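PDB 3TWO: mannitol dehydrogenase from Helicobacter pylori, which probably interconverts cinnamyl alcohols and the corresponding aldehydes as a zinc-containing, NADP(H)-dependent dehydrogenase. Local coordinates for residues G181-G186 / S240-H245; E210-D215 / A335-V340. All blocks are in the same frame, centred on the assembly; numbering follows the deposited sequence.

Interaction 1 (G181-G186 / S240-H245); sequences GVAGFG and STIPTH. With NDP (NADPH dihydro-nicotinamide-adenine-dinucleotide phosphate), chain F.
Ala-183 O, the last carbonyl of strand 179-183, is met twice by Thr-241. The backbone N of Thr-241 gives it a hydrogen bond of 2.8 Å, in the carbonyl plane, with an N-H...O angle of 159°. The hydroxyl OG1 of Thr-241 also lies 2.9 Å from Ala-183 O, and it is 3.1 Å from Gly-184 O. Its single proton can serve one of these two carbonyls at a time, and which one is not settled. A chi1 of 78° sets OG1 between the backbone N and the carbonyl carbon of its own residue, within reach of both carbonyls. The same OG1 accepts a bond of 2.8 Å from a water. That water is also within bonding distance of the NADPH phosphate oxygen O1N, and it takes a weak bond from Gly-186 N.

Beside this polar cluster, Ala-183 CB touches Ile-242 CD1 at 3.8 Å. Ala-183 and Ser-240 form a parallel bridge, and Ser-240 OG is hydrogen-bonded to Tyr-246 OH. Gly-184, with no side chain, lets Thr-241 OG1 come close to the backbone. Ile-242 lies against the adenine, with CD1 3.5 Å from N1A. Further along, Thr-244 OG1 donates to adenine N7A at 2.9 Å.

Gly-184 and Gly-186 fit the GxGxxG pattern of a Rossmann nucleotide-binding turn, and helix 187-198 follows. The Thr-241 hydroxyl lies between the carbonyls of Ala-183 and Gly-184 and a water beside the phosphate, and so probably helps to couple the glycine turn to the cofactor.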
loop_
_atom_site.group_PDB
_atom_site.type_symbol
_atom_site.label_atom_id
_atom_site.label_comp_id
_atom_site.label_asym_id
_atom_site.label_seq_id
_atom_site.Cartn_x
_atom_site.Cartn_y
_atom_site.Cartn_z
ATOM N N GLY B 181 -2.272 8.167 -14.169
ATOM C CA GLY B 181 -3.580 8.778 -13.841
ATOM C C GLY B 181 -3.415 9.851 -12.748
ATOM O O GLY B 181 -2.619 9.700 -11.807
ATOM N N VAL B 182 -4.202 10.920 -12.857
ATOM C CA VAL B 182 -4.241 11.961 -11.859
ATOM C C VAL B 182 -5.695 12.068 -11.370
ATOM O O VAL B 182 -6.595 12.409 -12.132
ATOM C CB VAL B 182 -3.729 13.341 -12.365
ATOM C CG1 VAL B 182 -3.780 14.371 -11.213
ATOM C CG2 VAL B 182 -2.306 13.235 -12.893
ATOM N N ALA B 183 -5.918 11.746 -10.102
ATOM C CA ALA B 183 -7.268 11.822 -9.565
ATOM C C ALA B 183 -7.442 13.164 -8.790
ATOM O O ALA B 183 -6.699 13.447 -7.816
ATOM C CB ALA B 183 -7.522 10.593 -8.670
ATOM N N GLY B 184 -8.419 13.970 -9.194
ATOM C CA GLY B 184 -8.632 15.280 -8.590
ATOM C C GLY B 184 -7.890 16.336 -9.401
ATOM O O GLY B 184 -6.680 16.411 -9.360
ATOM N N PHE B 185 -8.617 17.134 -10.182
ATOM C CA PHE B 185 -7.955 18.016 -11.138
ATOM C C PHE B 185 -7.982 19.449 -10.636
ATOM O O PHE B 185 -8.550 20.329 -11.289
ATOM C CB PHE B 185 -8.611 17.874 -12.536
ATOM C CG PHE B 185 -7.906 18.613 -13.657
ATOM C CD1 PHE B 185 -6.500 18.593 -13.778
ATOM C CD2 PHE B 185 -8.662 19.261 -14.661
ATOM C CE1 PHE B 185 -5.837 19.236 -14.884
ATOM C CE2 PHE B 185 -8.022 19.929 -15.727
ATOM C CZ PHE B 185 -6.587 19.883 -15.845
ATOM N N GLY B 186 -7.357 19.666 -9.474
ATOM C CA GLY B 186 -7.404 20.968 -8.802
ATOM C C GLY B 186 -6.009 21.576 -8.757
ATOM O O GLY B 186 -5.261 21.536 -9.749
ATOM N N SER B 240 -3.353 10.217 -6.404
ATOM C CA SER B 240 -4.661 10.663 -5.962
ATOM C C SER B 240 -4.540 11.914 -5.073
ATOM O O SER B 240 -3.961 11.865 -3.988
ATOM C CB SER B 240 -5.387 9.586 -5.181
ATOM O OG SER B 240 -6.656 10.075 -4.810
ATOM N N THR B 241 -5.111 13.023 -5.550
ATOM C CA THR B 241 -5.107 14.252 -4.792
ATOM C C THR B 241 -6.492 14.530 -4.220
ATOM O O THR B 241 -6.736 15.655 -3.788
ATOM C CB THR B 241 -4.756 15.459 -5.655
ATOM O OG1 THR B 241 -5.921 15.846 -6.436
ATOM C CG2 THR B 241 -3.537 15.140 -6.560
ATOM N N ILE B 242 -7.396 13.542 -4.275
ATOM C CA ILE B 242 -8.804 13.770 -3.931
ATOM C C ILE B 242 -8.990 14.161 -2.435
ATOM O O ILE B 242 -8.543 13.435 -1.573
ATOM C CB ILE B 242 -9.642 12.505 -4.188
ATOM C CG1 ILE B 242 -9.732 12.235 -5.696
ATOM C CG2 ILE B 242 -11.022 12.659 -3.598
ATOM C CD1 ILE B 242 -10.332 10.827 -6.074
ATOM N N PRO B 243 -9.666 15.304 -2.138
ATOM C CA PRO B 243 -9.823 15.773 -0.737
ATOM C C PRO B 243 -11.220 15.490 -0.132
ATOM O O PRO B 243 -11.521 15.991 0.962
ATOM C CB PRO B 243 -9.649 17.279 -0.896
ATOM C CG PRO B 243 -10.470 17.540 -2.202
ATOM C CD PRO B 243 -10.094 16.351 -3.117
ATOM N N THR B 244 -12.082 14.766 -0.863
ATOM C CA THR B 244 -13.423 14.408 -0.386
ATOM C C THR B 244 -13.514 12.832 -0.303
ATOM O O THR B 244 -12.558 12.108 -0.641
ATOM C CB THR B 244 -14.580 14.923 -1.339
ATOM O OG1 THR B 244 -14.475 14.252 -2.599
ATOM C CG2 THR B 244 -14.551 16.486 -1.583
ATOM N N HIS B 245 -14.661 12.324 0.150
ATOM C CA HIS B 245 -14.842 10.884 0.302
ATOM C C HIS B 245 -14.765 10.165 -1.055
ATOM O O HIS B 245 -15.327 10.652 -2.056
ATOM C CB HIS B 245 -16.216 10.574 0.949
ATOM C CG HIS B 245 -16.504 9.109 1.034
ATOM N ND1 HIS B 245 -17.451 8.484 0.244
ATOM C CD2 HIS B 245 -15.951 8.134 1.798
ATOM C CE1 HIS B 245 -17.477 7.190 0.518
ATOM N NE2 HIS B 245 -16.591 6.953 1.470
HETATM P PA NDP F . -8.100 21.721 -4.437
HETATM O O1A NDP F . -9.541 21.687 -4.140
HETATM O O2A NDP F . -7.414 22.507 -5.616
HETATM O O5B NDP F . -8.289 20.529 -5.534
HETATM C C5B NDP F . -9.100 19.270 -5.240
HETATM C C4B NDP F . -9.635 18.743 -6.566
HETATM O O4B NDP F . -10.235 17.382 -6.528
HETATM C C3B NDP F . -10.718 19.715 -7.086
HETATM O O3B NDP F . -10.432 19.976 -8.512
HETATM C C2B NDP F . -12.021 18.888 -6.918
HETATM O O2B NDP F . -12.909 19.313 -7.968
HETATM C C1B NDP F . -11.540 17.454 -7.243
HETATM N N9A NDP F . -12.299 16.400 -6.530
HETATM C C8A NDP F . -12.866 16.535 -5.309
HETATM N N7A NDP F . -13.394 15.361 -5.001
HETATM C C5A NDP F . -13.168 14.506 -5.995
HETATM C C6A NDP F . -13.487 13.176 -6.201
HETATM N N6A NDP F . -14.196 12.418 -5.297
HETATM N N1A NDP F . -13.095 12.645 -7.354
HETATM C C2A NDP F . -12.403 13.300 -8.261
HETATM N N3A NDP F . -12.073 14.557 -8.087
HETATM C C4A NDP F . -12.467 15.175 -6.959
HETATM O O3 NDP F . -7.155 20.792 -3.580
HETATM P PN NDP F . -5.628 20.819 -3.557
HETATM O O1N NDP F . -5.042 20.364 -4.838
HETATM O O2N NDP F . -4.988 22.087 -2.931
HETATM O O5D NDP F . -5.353 19.723 -2.461
HETATM C C5D NDP F . -6.032 18.386 -2.626
HETATM C C4D NDP F . -5.831 17.501 -1.324
HETATM O O4D NDP F . -4.399 17.362 -1.258
HETATM C C3D NDP F . -6.290 18.141 0.015
HETATM O O3D NDP F . -6.882 17.099 0.839
HETATM C C2D NDP F . -4.951 18.683 0.567
HETATM O O2D NDP F . -4.981 18.721 1.952
HETATM C C1D NDP F . -3.994 17.553 0.123
HETATM N N1N NDP F . -2.537 17.909 0.193
HETATM C C2N NDP F . -1.639 16.931 0.677
HETATM C C3N NDP F . -0.283 17.200 0.764
HETATM C C7N NDP F . 0.664 16.088 1.208
HETATM O O7N NDP F . 0.333 14.895 1.112
HETATM N N7N NDP F . 1.912 16.482 1.437
HETATM C C4N NDP F . 0.195 18.481 0.401
HETATM C C5N NDP F . -0.690 19.466 -0.126
HETATM C C6N NDP F . -2.041 19.200 -0.220
HETATM P P2B NDP F . -14.439 19.556 -7.754
HETATM O O1X NDP F . -14.699 21.031 -8.423
HETATM O O2X NDP F . -15.206 18.429 -8.295
HETATM O O3X NDP F . -14.678 19.746 -6.194
HETATM O O HOH W 1 -5.868 18.605 -6.897
#

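Interaction 2 (E210-D215 / A335-V340); sequences EHKKQD and AKFRYV. With NDP (NADPH dihydro-nicotinamide-adenine-dinucleotide phosphate), chain F.
Lys-212 NZ lies in the carbonyl plane of Lys-336 and donates a 2.7 Å hydrogen bond to its O. Phe-185 O is a second partner of the same ammonium group. NADPH O3B is 3.5 Å from NZ, so the amine sits beside the adenosine ribose. The lysine chain passes along the ring of Phe-337, running the opposite way, with its CD 3.9 Å from Phe-337 CZ. A bend at chi3 (-64°) then turns NZ toward the carbonyl.

Asp-215 comes to the edge of the same ring, its CB 3.8 Å from Phe-337 CZ. Its carboxylate plane is nearly perpendicular to the ring. OD1 of Asp-215 makes a salt bridge of 3.1 Å with Lys-336 NZ, which approaches from above the carboxylate plane.

In the next shell, Phe-185 meets the Phe-337 ring edge-to-face, and Ser-190 of helix 187-198 also touches it. Lys-212 lies within a type I turn from Glu-210 to Lys-213 and is the N-cap of helix 213-218. Next to Phe-337, Arg-338 NH1 donates a hydrogen bond of 2.8 Å to the phosphate oxygen O2N of NADPH, while its NE forms a salt bridge with Glu-65.

Strand 338-342 belongs to the mixed sheet of the GroES-like, catalytic part of the fold, and helix 213-218 to the Rossmann part. The contact bridges the two domains beside the cleft in which medium-chain alcohol dehydrogenases hold their cofactor.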
loop_
_atom_site.group_PDB
_atom_site.type_symbol
_atom_site.label_atom_id
_atom_site.label_comp_id
_atom_site.label_asym_id
_atom_site.label_seq_id
_atom_site.Cartn_x
_atom_site.Cartn_y
_atom_site.Cartn_z
ATOM N N GLU B 210 -16.975 17.722 -16.520
ATOM C CA GLU B 210 -16.149 18.103 -17.646
ATOM C C GLU B 210 -15.908 19.590 -17.735
ATOM O O GLU B 210 -15.473 20.082 -18.797
ATOM C CB GLU B 210 -16.768 17.597 -18.950
ATOM C CG GLU B 210 -16.794 16.076 -19.004
ATOM C CD GLU B 210 -16.949 15.519 -20.417
ATOM O OE1 GLU B 210 -17.474 16.202 -21.303
ATOM O OE2 GLU B 210 -16.515 14.371 -20.656
ATOM N N HIS B 211 -16.104 20.314 -16.617
ATOM C CA HIS B 211 -15.929 21.768 -16.668
ATOM C C HIS B 211 -14.523 22.221 -17.085
ATOM O O HIS B 211 -14.379 23.282 -17.708
ATOM C CB HIS B 211 -16.390 22.521 -15.382
ATOM C CG HIS B 211 -17.826 22.297 -15.013
ATOM N ND1 HIS B 211 -18.290 22.477 -13.724
ATOM C CD2 HIS B 211 -18.887 21.857 -15.739
ATOM C CE1 HIS B 211 -19.576 22.173 -13.676
ATOM N NE2 HIS B 211 -19.963 21.799 -14.885
ATOM N N LYS B 212 -13.506 21.435 -16.758
ATOM C CA LYS B 212 -12.124 21.793 -17.106
ATOM C C LYS B 212 -11.470 20.829 -18.112
ATOM O O LYS B 212 -10.256 20.805 -18.249
ATOM C CB LYS B 212 -11.291 21.907 -15.819
ATOM C CG LYS B 212 -11.937 22.909 -14.835
ATOM C CD LYS B 212 -11.159 23.092 -13.510
ATOM C CE LYS B 212 -11.102 21.830 -12.693
ATOM N NZ LYS B 212 -10.642 22.159 -11.270
ATOM N N LYS B 213 -12.274 20.048 -18.824
ATOM C CA LYS B 213 -11.717 19.108 -19.801
ATOM C C LYS B 213 -10.830 19.821 -20.855
ATOM O O LYS B 213 -9.742 19.353 -21.146
ATOM C CB LYS B 213 -12.837 18.329 -20.482
ATOM C CG LYS B 213 -12.392 17.531 -21.638
ATOM C CD LYS B 213 -13.393 16.485 -22.006
ATOM C CE LYS B 213 -12.721 15.476 -23.019
ATOM N NZ LYS B 213 -13.793 14.712 -23.636
ATOM N N GLN B 214 -11.291 20.951 -21.398
ATOM C CA GLN B 214 -10.492 21.747 -22.337
ATOM C C GLN B 214 -9.176 22.187 -21.753
ATOM O O GLN B 214 -8.188 22.172 -22.457
ATOM C CB GLN B 214 -11.235 23.006 -22.840
ATOM C CG GLN B 214 -12.306 22.698 -23.939
ATOM C CD GLN B 214 -11.784 21.744 -25.083
ATOM O OE1 GLN B 214 -12.310 20.633 -25.240
ATOM N NE2 GLN B 214 -10.749 22.165 -25.824
ATOM N N ASP B 215 -9.146 22.597 -20.491
ATOM C CA ASP B 215 -7.826 22.914 -19.900
ATOM C C ASP B 215 -6.959 21.649 -19.807
ATOM O O ASP B 215 -5.762 21.721 -20.041
ATOM C CB ASP B 215 -7.898 23.587 -18.539
ATOM C CG ASP B 215 -8.927 24.685 -18.486
ATOM O OD1 ASP B 215 -8.607 25.866 -18.750
ATOM O OD2 ASP B 215 -10.071 24.357 -18.189
ATOM N N ALA B 335 -14.107 26.035 -8.123
ATOM C CA ALA B 335 -12.774 26.634 -8.222
ATOM C C ALA B 335 -12.171 26.256 -9.571
ATOM O O ALA B 335 -12.744 25.414 -10.294
ATOM C CB ALA B 335 -11.855 26.190 -7.032
ATOM N N LYS B 336 -11.054 26.877 -9.955
ATOM C CA LYS B 336 -10.434 26.510 -11.222
ATOM C C LYS B 336 -9.180 25.684 -10.867
ATOM O O LYS B 336 -9.240 24.412 -10.811
ATOM C CB LYS B 336 -10.134 27.762 -12.073
ATOM C CG LYS B 336 -9.916 27.438 -13.590
ATOM C CD LYS B 336 -9.016 28.505 -14.295
ATOM C CE LYS B 336 -8.540 28.074 -15.694
ATOM N NZ LYS B 336 -9.744 27.751 -16.549
ATOM N N PHE B 337 -8.060 26.372 -10.618
ATOM C CA PHE B 337 -6.868 25.679 -10.168
ATOM C C PHE B 337 -6.397 26.301 -8.853
ATOM O O PHE B 337 -7.080 26.090 -7.814
ATOM C CB PHE B 337 -5.829 25.520 -11.300
ATOM C CG PHE B 337 -6.392 24.761 -12.526
ATOM C CD1 PHE B 337 -6.728 25.441 -13.724
ATOM C CD2 PHE B 337 -6.628 23.387 -12.475
ATOM C CE1 PHE B 337 -7.224 24.737 -14.835
ATOM C CE2 PHE B 337 -7.139 22.691 -13.584
ATOM C CZ PHE B 337 -7.432 23.389 -14.774
ATOM N N ARG B 338 -5.299 27.068 -8.857
ATOM C CA ARG B 338 -4.836 27.705 -7.614
ATOM C C ARG B 338 -5.340 29.128 -7.531
ATOM O O ARG B 338 -5.308 29.857 -8.554
ATOM C CB ARG B 338 -3.289 27.660 -7.485
ATOM C CG ARG B 338 -2.786 26.433 -6.696
ATOM C CD ARG B 338 -2.899 26.707 -5.188
ATOM N NE ARG B 338 -2.290 25.683 -4.350
ATOM C CZ ARG B 338 -2.883 24.550 -3.973
ATOM N NH1 ARG B 338 -4.082 24.225 -4.453
ATOM N NH2 ARG B 338 -2.229 23.709 -3.179
ATOM N N TYR B 339 -5.773 29.528 -6.327
ATOM C CA TYR B 339 -5.908 30.969 -5.955
ATOM C C TYR B 339 -4.607 31.451 -5.319
ATOM O O TYR B 339 -3.941 30.693 -4.550
ATOM C CB TYR B 339 -7.049 31.218 -4.954
ATOM C CG TYR B 339 -8.439 31.003 -5.539
ATOM C CD1 TYR B 339 -9.162 29.821 -5.264
ATOM C CD2 TYR B 339 -9.015 31.950 -6.391
ATOM C CE1 TYR B 339 -10.445 29.628 -5.800
ATOM C CE2 TYR B 339 -10.281 31.764 -6.944
ATOM C CZ TYR B 339 -10.983 30.620 -6.639
ATOM O OH TYR B 339 -12.213 30.438 -7.194
ATOM N N VAL B 340 -4.216 32.687 -5.659
ATOM C CA VAL B 340 -3.031 33.254 -5.051
ATOM C C VAL B 340 -3.331 34.667 -4.540
ATOM O O VAL B 340 -3.908 35.497 -5.281
ATOM C CB VAL B 340 -1.860 33.293 -5.997
ATOM C CG1 VAL B 340 -0.752 34.103 -5.343
ATOM C CG2 VAL B 340 -1.376 31.866 -6.356
HETATM P PA NDP F . -8.100 21.721 -4.437
HETATM O O1A NDP F . -9.541 21.687 -4.140
HETATM O O2A NDP F . -7.414 22.507 -5.616
HETATM O O5B NDP F . -8.289 20.529 -5.534
HETATM C C5B NDP F . -9.100 19.270 -5.240
HETATM C C4B NDP F . -9.635 18.743 -6.566
HETATM O O4B NDP F . -10.235 17.382 -6.528
HETATM C C3B NDP F . -10.718 19.715 -7.086
HETATM O O3B NDP F . -10.432 19.976 -8.512
HETATM C C2B NDP F . -12.021 18.888 -6.918
HETATM O O2B NDP F . -12.909 19.313 -7.968
HETATM C C1B NDP F . -11.540 17.454 -7.243
HETATM N N9A NDP F . -12.299 16.400 -6.530
HETATM C C8A NDP F . -12.866 16.535 -5.309
HETATM N N7A NDP F . -13.394 15.361 -5.001
HETATM C C5A NDP F . -13.168 14.506 -5.995
HETATM C C6A NDP F . -13.487 13.176 -6.201
HETATM N N6A NDP F . -14.196 12.418 -5.297
HETATM N N1A NDP F . -13.095 12.645 -7.354
HETATM C C2A NDP F . -12.403 13.300 -8.261
HETATM N N3A NDP F . -12.073 14.557 -8.087
HETATM C C4A NDP F . -12.467 15.175 -6.959
HETATM O O3 NDP F . -7.155 20.792 -3.580
HETATM P PN NDP F . -5.628 20.819 -3.557
HETATM O O1N NDP F . -5.042 20.364 -4.838
HETATM O O2N NDP F . -4.988 22.087 -2.931
HETATM O O5D NDP F . -5.353 19.723 -2.461
HETATM C C5D NDP F . -6.032 18.386 -2.626
HETATM C C4D NDP F . -5.831 17.501 -1.324
HETATM O O4D NDP F . -4.399 17.362 -1.258
HETATM C C3D NDP F . -6.290 18.141 0.015
HETATM O O3D NDP F . -6.882 17.099 0.839
HETATM C C2D NDP F . -4.951 18.683 0.567
HETATM O O2D NDP F . -4.981 18.721 1.952
HETATM C C1D NDP F . -3.994 17.553 0.123
HETATM N N1N NDP F . -2.537 17.909 0.193
HETATM C C2N NDP F . -1.639 16.931 0.677
HETATM C C3N NDP F . -0.283 17.200 0.764
HETATM C C7N NDP F . 0.664 16.088 1.208
HETATM O O7N NDP F . 0.333 14.895 1.112
HETATM N N7N NDP F . 1.912 16.482 1.437
HETATM C C4N NDP F . 0.195 18.481 0.401
HETATM C C5N NDP F . -0.690 19.466 -0.126
HETATM C C6N NDP F . -2.041 19.200 -0.220
HETATM P P2B NDP F . -14.439 19.556 -7.754
HETATM O O1X NDP F . -14.699 21.031 -8.423
HETATM O O2X NDP F . -15.206 18.429 -8.295
HETATM O O3X NDP F . -14.678 19.746 -6.194
#

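In the fold
From the N terminus, the end of strand 179-183 and the glycine turn after it form the first half of interaction 1. The chain continues through helix 187-198 and strand 202-206 to 210-215, the first half of interaction 2. It goes on through helix 213-218 and strand 223-225 to strand 235-240, whose end runs into 240-245 and closes the first loop. Segment 335-340, much later, closes the second. The two loops therefore cross. Interaction 1 joins neighbouring strands within the Rossmann domain; interaction 2 ties that domain to the mixed sheet of the GroES-like domain. They touch through Phe-185 and Gly-186 on one side and Lys-212 and Phe-337 on the other, and both border the bound NADPH.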